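Side-chain contacts in ribulose bisphosphate carboxylase (Pyrococcus horikoshii, PDB 2D69), which probably adds CO2 and water to ribulose 1,5-bisphosphate, giving two molecules of 3-phosphoglycerate, within an archaeal pathway that degrades AMP: residues Ile86-Leu90 against Thr91-Glu95; Gly96-Val99 against Gln100-Ala104; Gly350-Pro353 against Gly354-Pro357; Gly399-Leu402 against Asp403-Ala406. One frame throughout, in Å; residues are numbered along the deposited sequence.

Contact 1 of 4, residues Ile86-Leu90 against Thr91-Glu95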
loop_
_atom_site.group_PDB
_atom_site.type_symbol
_atom_site.label_atom_id
_atom_site.label_comp_id
_atom_site.label_asym_id
_atom_site.label_seq_id
_atom_site.Cartn_x
_atom_site.Cartn_y
_atom_site.Cartn_z
ATOM N N ILE A 86 -46.577 -15.092 -8.288
ATOM C CA ILE A 86 -45.658 -16.183 -8.584
ATOM C C ILE A 86 -44.689 -16.326 -7.421
ATOM O O ILE A 86 -44.250 -15.322 -6.845
ATOM C CB ILE A 86 -44.898 -15.933 -9.905
ATOM C CG1 ILE A 86 -45.896 -15.720 -11.077
ATOM C CG2 ILE A 86 -43.974 -17.128 -10.194
ATOM C CD1 ILE A 86 -45.215 -15.355 -12.457
ATOM N N ALA A 87 -44.428 -17.575 -7.066
ATOM C CA ALA A 87 -43.572 -17.913 -5.946
ATOM C C ALA A 87 -42.240 -18.478 -6.414
ATOM O O ALA A 87 -42.210 -19.341 -7.281
ATOM C CB ALA A 87 -44.260 -18.908 -5.036
ATOM N N TYR A 88 -41.170 -18.002 -5.772
ATOM C CA TYR A 88 -39.770 -18.255 -6.121
ATOM C C TYR A 88 -38.991 -18.785 -4.932
ATOM O O TYR A 88 -38.877 -18.101 -3.920
ATOM C CB TYR A 88 -39.079 -16.947 -6.581
ATOM C CG TYR A 88 -39.685 -16.371 -7.863
ATOM C CD1 TYR A 88 -39.112 -16.609 -9.090
ATOM C CD2 TYR A 88 -40.853 -15.604 -7.819
ATOM C CE1 TYR A 88 -39.656 -16.091 -10.241
ATOM C CE2 TYR A 88 -41.388 -15.054 -8.935
ATOM C CZ TYR A 88 -40.805 -15.314 -10.162
ATOM O OH TYR A 88 -41.393 -14.794 -11.271
ATOM N N PRO A 89 -38.425 -19.980 -5.064
ATOM C CA PRO A 89 -37.491 -20.490 -4.069
ATOM C C PRO A 89 -36.171 -19.737 -4.095
ATOM O O PRO A 89 -35.709 -19.269 -5.159
ATOM C CB PRO A 89 -37.320 -21.958 -4.479
ATOM C CG PRO A 89 -37.500 -21.940 -5.905
ATOM C CD PRO A 89 -38.572 -20.905 -6.201
ATOM N N LEU A 90 -35.573 -19.579 -2.906
ATOM C CA LEU A 90 -34.359 -18.785 -2.766
ATOM C C LEU A 90 -33.128 -19.420 -3.393
ATOM O O LEU A 90 -32.122 -18.768 -3.528
ATOM C CB LEU A 90 -34.099 -18.516 -1.303
ATOM C CG LEU A 90 -35.228 -17.764 -0.630
ATOM C CD1 LEU A 90 -34.732 -17.333 0.709
ATOM C CD2 LEU A 90 -35.648 -16.523 -1.405
ATOM N N THR A 91 -33.231 -20.671 -3.821
ATOM C CA THR A 91 -32.195 -21.294 -4.606
ATOM C C THR A 91 -31.957 -20.620 -5.975
ATOM O O THR A 91 -30.980 -20.943 -6.678
ATOM C CB THR A 91 -32.567 -22.786 -4.825
ATOM O OG1 THR A 91 -33.924 -22.858 -5.240
ATOM C CG2 THR A 91 -32.590 -23.571 -3.484
ATOM N N LEU A 92 -32.889 -19.777 -6.425
ATOM C CA LEU A 92 -32.773 -19.124 -7.708
ATOM C C LEU A 92 -31.993 -17.824 -7.568
ATOM O O LEU A 92 -31.661 -17.207 -8.578
ATOM C CB LEU A 92 -34.148 -18.760 -8.270
ATOM C CG LEU A 92 -34.953 -19.788 -8.996
ATOM C CD1 LEU A 92 -36.413 -19.303 -8.952
ATOM C CD2 LEU A 92 -34.430 -20.003 -10.448
ATOM N N PHE A 93 -31.675 -17.412 -6.326
ATOM C CA PHE A 93 -31.130 -16.081 -6.093
ATOM C C PHE A 93 -29.758 -16.013 -5.472
ATOM O O PHE A 93 -29.382 -16.820 -4.551
ATOM C CB PHE A 93 -32.117 -15.276 -5.251
ATOM C CG PHE A 93 -33.457 -15.124 -5.891
ATOM C CD1 PHE A 93 -33.575 -14.754 -7.225
ATOM C CD2 PHE A 93 -34.602 -15.550 -5.238
ATOM C CE1 PHE A 93 -34.811 -14.644 -7.807
ATOM C CE2 PHE A 93 -35.847 -15.490 -5.856
ATOM C CZ PHE A 93 -35.936 -15.046 -7.138
ATOM N N GLU A 94 -28.977 -15.057 -5.958
ATOM C CA GLU A 94 -27.731 -14.737 -5.299
ATOM C C GLU A 94 -28.058 -13.743 -4.251
ATOM O O GLU A 94 -28.403 -12.582 -4.549
ATOM C CB GLU A 94 -26.684 -14.191 -6.273
ATOM C CG GLU A 94 -25.364 -13.854 -5.625
ATOM C CD GLU A 94 -24.347 -13.228 -6.604
ATOM O OE1 GLU A 94 -24.565 -13.182 -7.876
ATOM O OE2 GLU A 94 -23.312 -12.842 -6.051
ATOM N N GLU A 95 -27.938 -14.182 -3.001
ATOM C CA GLU A 95 -28.430 -13.374 -1.885
ATOM C C GLU A 95 -27.574 -12.142 -1.688
ATOM O O GLU A 95 -26.343 -12.182 -1.830
ATOM C CB GLU A 95 -28.563 -14.246 -0.617
ATOM C CG GLU A 95 -29.774 -15.181 -0.734
ATOM C CD GLU A 95 -30.093 -16.030 0.482
ATOM O OE1 GLU A 95 -29.300 -16.047 1.510
ATOM O OE2 GLU A 95 -31.190 -16.649 0.408
#

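Contact 2 of 4, residues Gly96-Val99 against Gln100-Ala104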
loop_
_atom_site.group_PDB
_atom_site.type_symbol
_atom_site.label_atom_id
_atom_site.label_comp_id
_atom_site.label_asym_id
_atom_site.label_seq_id
_atom_site.Cartn_x
_atom_site.Cartn_y
_atom_site.Cartn_z
ATOM N N GLY A 96 -28.233 -11.040 -1.336
ATOM C CA GLY A 96 -27.611 -9.741 -1.249
ATOM C C GLY A 96 -27.553 -9.029 -2.601
ATOM O O GLY A 96 -27.239 -7.854 -2.630
ATOM N N SER A 97 -27.766 -9.720 -3.721
ATOM C CA SER A 97 -27.671 -9.054 -5.024
ATOM C C SER A 97 -29.046 -8.718 -5.611
ATOM O O SER A 97 -29.688 -9.551 -6.231
ATOM C CB SER A 97 -26.850 -9.877 -6.030
ATOM O OG SER A 97 -26.817 -9.278 -7.331
ATOM N N LEU A 98 -29.497 -7.475 -5.443
ATOM C CA LEU A 98 -30.787 -7.066 -6.019
ATOM C C LEU A 98 -30.652 -6.980 -7.486
ATOM O O LEU A 98 -31.595 -7.280 -8.214
ATOM C CB LEU A 98 -31.225 -5.748 -5.466
ATOM C CG LEU A 98 -32.613 -5.329 -6.014
ATOM C CD1 LEU A 98 -33.610 -5.166 -4.945
ATOM C CD2 LEU A 98 -32.441 -4.088 -6.808
ATOM N N VAL A 99 -29.447 -6.633 -7.947
ATOM C CA VAL A 99 -29.128 -6.718 -9.386
ATOM C C VAL A 99 -29.564 -8.059 -9.928
ATOM O O VAL A 99 -30.266 -8.148 -10.962
ATOM C CB VAL A 99 -27.603 -6.470 -9.656
ATOM C CG1 VAL A 99 -27.315 -6.507 -11.087
ATOM C CG2 VAL A 99 -27.101 -5.080 -9.064
ATOM N N GLN A 100 -29.157 -9.127 -9.279
ATOM C CA GLN A 100 -29.503 -10.474 -9.802
ATOM C C GLN A 100 -30.990 -10.818 -9.689
ATOM O O GLN A 100 -31.569 -11.486 -10.593
ATOM C CB GLN A 100 -28.621 -11.588 -9.157
ATOM C CG GLN A 100 -28.839 -13.001 -9.896
ATOM C CD GLN A 100 -29.905 -13.887 -9.248
ATOM O OE1 GLN A 100 -30.341 -14.906 -9.835
ATOM N NE2 GLN A 100 -30.315 -13.528 -8.050
ATOM N N LEU A 101 -31.621 -10.418 -8.583
ATOM C CA LEU A 101 -33.082 -10.549 -8.404
ATOM C C LEU A 101 -33.822 -9.924 -9.596
ATOM O O LEU A 101 -34.647 -10.588 -10.287
ATOM C CB LEU A 101 -33.522 -9.892 -7.084
ATOM C CG LEU A 101 -35.063 -9.851 -6.879
ATOM C CD1 LEU A 101 -35.627 -11.242 -6.959
ATOM C CD2 LEU A 101 -35.424 -9.196 -5.570
ATOM N N PHE A 102 -33.501 -8.674 -9.889
ATOM C CA PHE A 102 -34.145 -7.945 -10.973
ATOM C C PHE A 102 -33.797 -8.487 -12.343
ATOM O O PHE A 102 -34.618 -8.438 -13.241
ATOM C CB PHE A 102 -33.842 -6.448 -10.888
ATOM C CG PHE A 102 -34.838 -5.690 -10.054
ATOM C CD1 PHE A 102 -35.396 -6.258 -8.905
ATOM C CD2 PHE A 102 -35.285 -4.437 -10.454
ATOM C CE1 PHE A 102 -36.353 -5.557 -8.152
ATOM C CE2 PHE A 102 -36.204 -3.744 -9.690
ATOM C CZ PHE A 102 -36.744 -4.320 -8.538
ATOM N N SER A 103 -32.607 -9.038 -12.517
ATOM C CA SER A 103 -32.341 -9.732 -13.776
ATOM C C SER A 103 -33.302 -10.926 -14.002
ATOM O O SER A 103 -33.694 -11.263 -15.166
ATOM C CB SER A 103 -30.909 -10.219 -13.774
ATOM O OG SER A 103 -30.567 -10.573 -15.099
ATOM N N ALA A 104 -33.682 -11.589 -12.910
ATOM C CA ALA A 104 -34.598 -12.717 -12.999
ATOM C C ALA A 104 -36.045 -12.290 -13.133
ATOM O O ALA A 104 -36.734 -12.724 -14.066
ATOM C CB ALA A 104 -34.437 -13.625 -11.803
#

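Contact 3 of 4, residues Gly350-Pro353 against Gly354-Pro357. With SO4 (sulfate ion), chain E.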
loop_
_atom_site.group_PDB
_atom_site.type_symbol
_atom_site.label_atom_id
_atom_site.label_comp_id
_atom_site.label_asym_id
_atom_site.label_seq_id
_atom_site.Cartn_x
_atom_site.Cartn_y
_atom_site.Cartn_z
ATOM N N GLY A 350 -44.405 21.845 -8.288
ATOM C CA GLY A 350 -45.191 23.046 -8.215
ATOM C C GLY A 350 -45.729 23.396 -6.845
ATOM O O GLY A 350 -46.755 24.063 -6.738
ATOM N N LEU A 351 -45.012 23.027 -5.800
ATOM C CA LEU A 351 -45.435 23.355 -4.453
ATOM C C LEU A 351 -45.073 24.800 -4.093
ATOM O O LEU A 351 -44.083 25.353 -4.565
ATOM C CB LEU A 351 -44.833 22.380 -3.449
ATOM C CG LEU A 351 -45.155 20.910 -3.764
ATOM C CD1 LEU A 351 -44.419 20.004 -2.851
ATOM C CD2 LEU A 351 -46.642 20.618 -3.680
ATOM N N HIS A 352 -45.920 25.405 -3.291
ATOM C CA HIS A 352 -45.681 26.743 -2.780
ATOM C C HIS A 352 -46.426 26.858 -1.465
ATOM O O HIS A 352 -47.204 25.964 -1.133
ATOM C CB HIS A 352 -46.167 27.759 -3.816
ATOM C CG HIS A 352 -47.636 27.698 -4.088
ATOM N ND1 HIS A 352 -48.168 27.052 -5.186
ATOM C CD2 HIS A 352 -48.692 28.211 -3.404
ATOM C CE1 HIS A 352 -49.486 27.190 -5.177
ATOM N NE2 HIS A 352 -49.829 27.881 -4.103
ATOM N N PRO A 353 -46.191 27.926 -0.713
ATOM C CA PRO A 353 -46.679 28.022 0.674
ATOM C C PRO A 353 -48.175 27.775 0.897
ATOM O O PRO A 353 -48.532 27.135 1.908
ATOM C CB PRO A 353 -46.288 29.451 1.070
ATOM C CG PRO A 353 -45.048 29.708 0.241
ATOM C CD PRO A 353 -45.394 29.116 -1.084
ATOM N N GLY A 354 -49.029 28.276 0.005
ATOM C CA GLY A 354 -50.472 28.071 0.088
ATOM C C GLY A 354 -50.918 26.604 -0.036
ATOM O O GLY A 354 -52.036 26.250 0.295
ATOM N N LEU A 355 -50.043 25.725 -0.492
ATOM C CA LEU A 355 -50.410 24.314 -0.578
ATOM C C LEU A 355 -50.003 23.518 0.630
ATOM O O LEU A 355 -50.325 22.339 0.691
ATOM C CB LEU A 355 -49.794 23.697 -1.824
ATOM C CG LEU A 355 -50.259 24.346 -3.130
ATOM C CD1 LEU A 355 -49.746 23.533 -4.312
ATOM C CD2 LEU A 355 -51.771 24.466 -3.191
ATOM N N MET A 356 -49.309 24.132 1.601
ATOM C CA MET A 356 -48.720 23.335 2.671
ATOM C C MET A 356 -49.785 22.720 3.579
ATOM O O MET A 356 -49.652 21.578 3.951
ATOM C CB MET A 356 -47.680 24.111 3.492
ATOM C CG MET A 356 -46.447 24.557 2.715
ATOM S SD MET A 356 -45.450 23.196 2.153
ATOM C CE MET A 356 -46.011 23.041 0.422
ATOM N N PRO A 357 -50.836 23.455 3.964
ATOM C CA PRO A 357 -51.929 22.825 4.749
ATOM C C PRO A 357 -52.505 21.562 4.104
ATOM O O PRO A 357 -52.557 20.550 4.770
ATOM C CB PRO A 357 -52.968 23.952 4.894
ATOM C CG PRO A 357 -52.121 25.215 4.896
ATOM C CD PRO A 357 -51.048 24.907 3.798
HETATM S S SO4 E . -40.753 23.067 -8.920
HETATM O O1 SO4 E . -40.597 24.347 -9.591
HETATM O O2 SO4 E . -41.956 22.405 -9.362
HETATM O O3 SO4 E . -39.612 22.256 -9.303
HETATM O O4 SO4 E . -40.735 23.254 -7.480
#

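Contact 4 of 4, residues Gly399-Leu402 against Asp403-Ala406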
loop_
_atom_site.group_PDB
_atom_site.type_symbol
_atom_site.label_atom_id
_atom_site.label_comp_id
_atom_site.label_asym_id
_atom_site.label_seq_id
_atom_site.Cartn_x
_atom_site.Cartn_y
_atom_site.Cartn_z
ATOM N N GLY A 399 -52.152 24.209 13.252
ATOM C CA GLY A 399 -53.580 24.312 12.978
ATOM C C GLY A 399 -54.026 25.772 12.880
ATOM O O GLY A 399 -55.140 26.124 13.256
ATOM N N VAL A 400 -53.122 26.632 12.426
ATOM C CA VAL A 400 -53.358 28.086 12.348
ATOM C C VAL A 400 -53.673 28.400 10.886
ATOM O O VAL A 400 -52.983 27.901 9.986
ATOM C CB VAL A 400 -52.107 28.866 12.803
ATOM C CG1 VAL A 400 -52.199 30.371 12.495
ATOM C CG2 VAL A 400 -51.831 28.602 14.263
ATOM N N ASP A 401 -54.716 29.202 10.664
ATOM C CA ASP A 401 -55.137 29.606 9.305
ATOM C C ASP A 401 -53.989 30.372 8.617
ATOM O O ASP A 401 -53.323 31.176 9.246
ATOM C CB ASP A 401 -56.419 30.449 9.399
ATOM C CG ASP A 401 -56.852 31.058 8.071
ATOM O OD1 ASP A 401 -56.904 30.353 7.036
ATOM O OD2 ASP A 401 -57.203 32.253 7.971
ATOM N N LEU A 402 -53.749 30.099 7.345
ATOM C CA LEU A 402 -52.700 30.811 6.603
ATOM C C LEU A 402 -52.880 32.346 6.587
ATOM O O LEU A 402 -51.896 33.089 6.783
ATOM C CB LEU A 402 -52.583 30.267 5.174
ATOM C CG LEU A 402 -52.092 28.838 5.002
ATOM C CD1 LEU A 402 -51.771 28.607 3.539
ATOM C CD2 LEU A 402 -50.847 28.551 5.870
ATOM N N ASP A 403 -54.119 32.828 6.422
ATOM C CA ASP A 403 -54.341 34.270 6.476
ATOM C C ASP A 403 -54.121 34.827 7.892
ATOM O O ASP A 403 -53.691 35.955 8.039
ATOM C CB ASP A 403 -55.718 34.657 5.944
ATOM C CG ASP A 403 -55.906 34.337 4.452
ATOM O OD1 ASP A 403 -54.977 34.515 3.631
ATOM O OD2 ASP A 403 -56.994 33.932 4.004
ATOM N N GLU A 404 -54.376 34.042 8.943
ATOM C CA GLU A 404 -54.026 34.491 10.311
ATOM C C GLU A 404 -52.505 34.574 10.510
ATOM O O GLU A 404 -52.006 35.463 11.187
ATOM C CB GLU A 404 -54.639 33.587 11.403
ATOM C CG GLU A 404 -56.133 33.766 11.590
ATOM C CD GLU A 404 -56.496 34.992 12.430
ATOM O OE1 GLU A 404 -55.752 36.000 12.396
ATOM O OE2 GLU A 404 -57.524 34.926 13.147
ATOM N N LYS A 405 -51.776 33.637 9.933
ATOM C CA LYS A 405 -50.315 33.607 10.071
ATOM C C LYS A 405 -49.678 34.761 9.298
ATOM O O LYS A 405 -48.659 35.298 9.696
ATOM C CB LYS A 405 -49.777 32.256 9.573
ATOM C CG LYS A 405 -48.274 32.072 9.737
ATOM C CD LYS A 405 -47.848 31.926 11.181
ATOM C CE LYS A 405 -46.335 31.757 11.250
ATOM N NZ LYS A 405 -45.851 31.253 12.538
ATOM N N ALA A 406 -50.328 35.140 8.202
ATOM C CA ALA A 406 -49.825 36.135 7.282
ATOM C C ALA A 406 -49.807 37.527 7.904
ATOM O O ALA A 406 -49.100 38.412 7.414
ATOM C CB ALA A 406 -50.655 36.130 6.011
#

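Contact 1 of 4, residues Ile86-Leu90 against Thr91-Glu95
Y88 lays its CB against the rim of the F93 ring, 3.6 Å from CE2 and close to the ring plane, while its own ring is met at the edge by L92 CD1. Y88, in the last part of the strand 81-88, thus meets L92 of the short 3-10 turn and F93 just after it. P89 slants across L92: its CD also touches L92 CD1, at 3.8 Å, so one methyl of L92 is shared by the tyrosine edge and the proline ring. Over the face of the F93 ring sits L92 CB, 4.1 Å above its centre. F93 reaches back to Y88 because its CG is anti to the carbonyl carbon (chi1 -59°). L90 sends CD2 to F93 CD2 and, at about a right angle to E95, CD1 to E95 OE2, 3.6 Å away. The turn itself is tied by two i to i+3 backbone bonds: L92 N donates to P89 O at 3.1 Å, and F93 N to L90 O at the same length.

Polar ends look elsewhere. Y88 OH is hydrogen-bonded to S50 OG, and T91 OG1, although it rests 3.6 Å from P89 CB, bonds to R67 O. E95 OE2 forms a salt bridge with R131 of the third subunit, and L90 O accepts from the same arginine. The contact is therefore carried by carbon atoms and two turn bonds, and its carboxylate, lying beside a leucine, is likely to depend for its charge balance on R131 of the third subunit, the more so as E128 of that subunit brings a like charge close.

Contact 2 of 4, residues Gly96-Val99 against Gln100-Ala104
S97 is the N-cap of the helix 98-105, its OG accepting from Q100 N at 3.0 Å with an N-H...O angle of 152°. The hydroxyl reaches this first-turn amide because chi1 is 176°, which places OG opposite the backbone N and beside the carbonyl carbon. S97 O takes L101 N at 3.2 Å, and the series of i to i+4 bonds runs on: F102 N to L98 O at 2.9 Å, S103 N to V99 O, and A104 N to Q100 O. Without the hydroxyl, as with an alanine here, Q100 N would probably lose its capping acceptor and the first turn would be left to fray.

The two amides ahead of Q100 are met by Q262 of the same chain, whose OE1 accepts from V99 N and, weakly, from L98 N; its NE2 donates to G96 O. S103 OG bonds D252 OD2 and E189 O of the second subunit, so this buried hydroxyl is satisfied by another copy of the protein.

The apolar flank is carried by L98 and F102, one turn apart and side by side, pointing the same way, in reach of A301 on the helix 295-305. W258 meets the F102 ring edge-to-face. Over one F102 face lies L98 CD2 in a CH-pi contact, 4.3 Å from the ring centroid and 12° off the normal.

Contact 3 of 4, residues Gly350-Pro353 against Gly354-Pro357
L355 lies over one face of the H352 imidazole, in the turn that leads into the helix 356-363. From L355 CB, 3.5 Å from H352 O, the side chain climbs to CG, which makes a CH-pi contact 3.8 Å from the ring centroid, offset toward the rim. Its branches then part: CD1 passes H352 CE1 at 3.8 Å and reaches toward G350 O, while CD2 lies by H352 NE2. The ring comes under the leucine because H352 CG is placed between the backbone N and the carbonyl carbon (chi1 63°). With a glycine in place of the histidine, L355 CG and its methyls are likely to lose the face they rest on, letting the leucine turn more freely.

Two i to i+3 bonds close the turn: L355 N to H352 O at 2.9 Å and M356 N to P353 O at 3.1 Å. M356, bent at chi2 and chi3, bends back to the loop 350-353, its CE 4.1 Å from L351 CB and also near H352 O. H352 N is buried with no partner.

G350 N donates to O2 of a sulfate ion at 2.7 Å; G373 N and Q370 NE2 bind it too. Since G350, Q370 and G373 are predicted to bind substrate, the sulfate is consistent with a phosphate position.

The turn follows strand 344-348 of the alpha/beta barrel: L351 and M356 pack on I369 of the neighbouring strand 368-370, P353 and M356 on the helix 382-398, and H352 on V419 of the helix 410-422.

Contact 4 of 4, residues Gly399-Leu402 against Asp403-Ala406
D401 brings its carboxylate near the first turn of the short helix 402-405, for which it is the N-cap. Its CG stands opposite the backbone N (chi1 173°), and this brings OD2 within 3.5 Å of E404 N, a weak capping bond with an N-H...O angle of 136°. The chain arrives from a Schellman motif at the end of the helix 382-398, where G399 has positive phi.

D403 crosses D401 obliquely: its CB is 3.5 Å from D401 OD2, and the two carboxylate planes are turned 89° apart. The like-charged D401 OD2 and D403 OD2 lie 4.3 Å apart, a closeness that the helix start and its amides would probably ease. E404 lays its CG 4.0 Å from D401 CB; bent at chi2, it carries OE1 to a salt bridge with K407. V400 crosses E404 at about a right angle, CG1 touching E404 CB at 4.2 Å and lying equally near K405 CB.

L402 points the other way, from its own helix start into A392 and A395 of the helix 382-398 and L416 of the helix 410-422, so the acidic side faces outward while the leucine joins three helices. K405 CB rests by L402 O, and its chain runs on past D391 and A395. The backbone completes the turn: K405 N donates to D401 O, and A406 N reaches L402 O at 2.9 Å.

How the contacts relate
Contacts 1 and 2 are buried and lie in the N-terminal domain, in series along one stretch; they touch, F93 CE1 meeting L101 CD1 at 3.6 Å, and both meet the second subunit. Contacts 3 and 4 belong to the catalytic domain, on the opposite side of the chain's centre, with centres about 39 Å or more from the first two. Contact 3 is partly buried beside the predicted substrate site, and contact 4 is at the surface. They join through L402, which packs on P357 and G354. Contacts 1 and 3 are turns closed by i to i+3 bonds; contacts 2 and 4 are N-caps, a buried serine against an exposed aspartate.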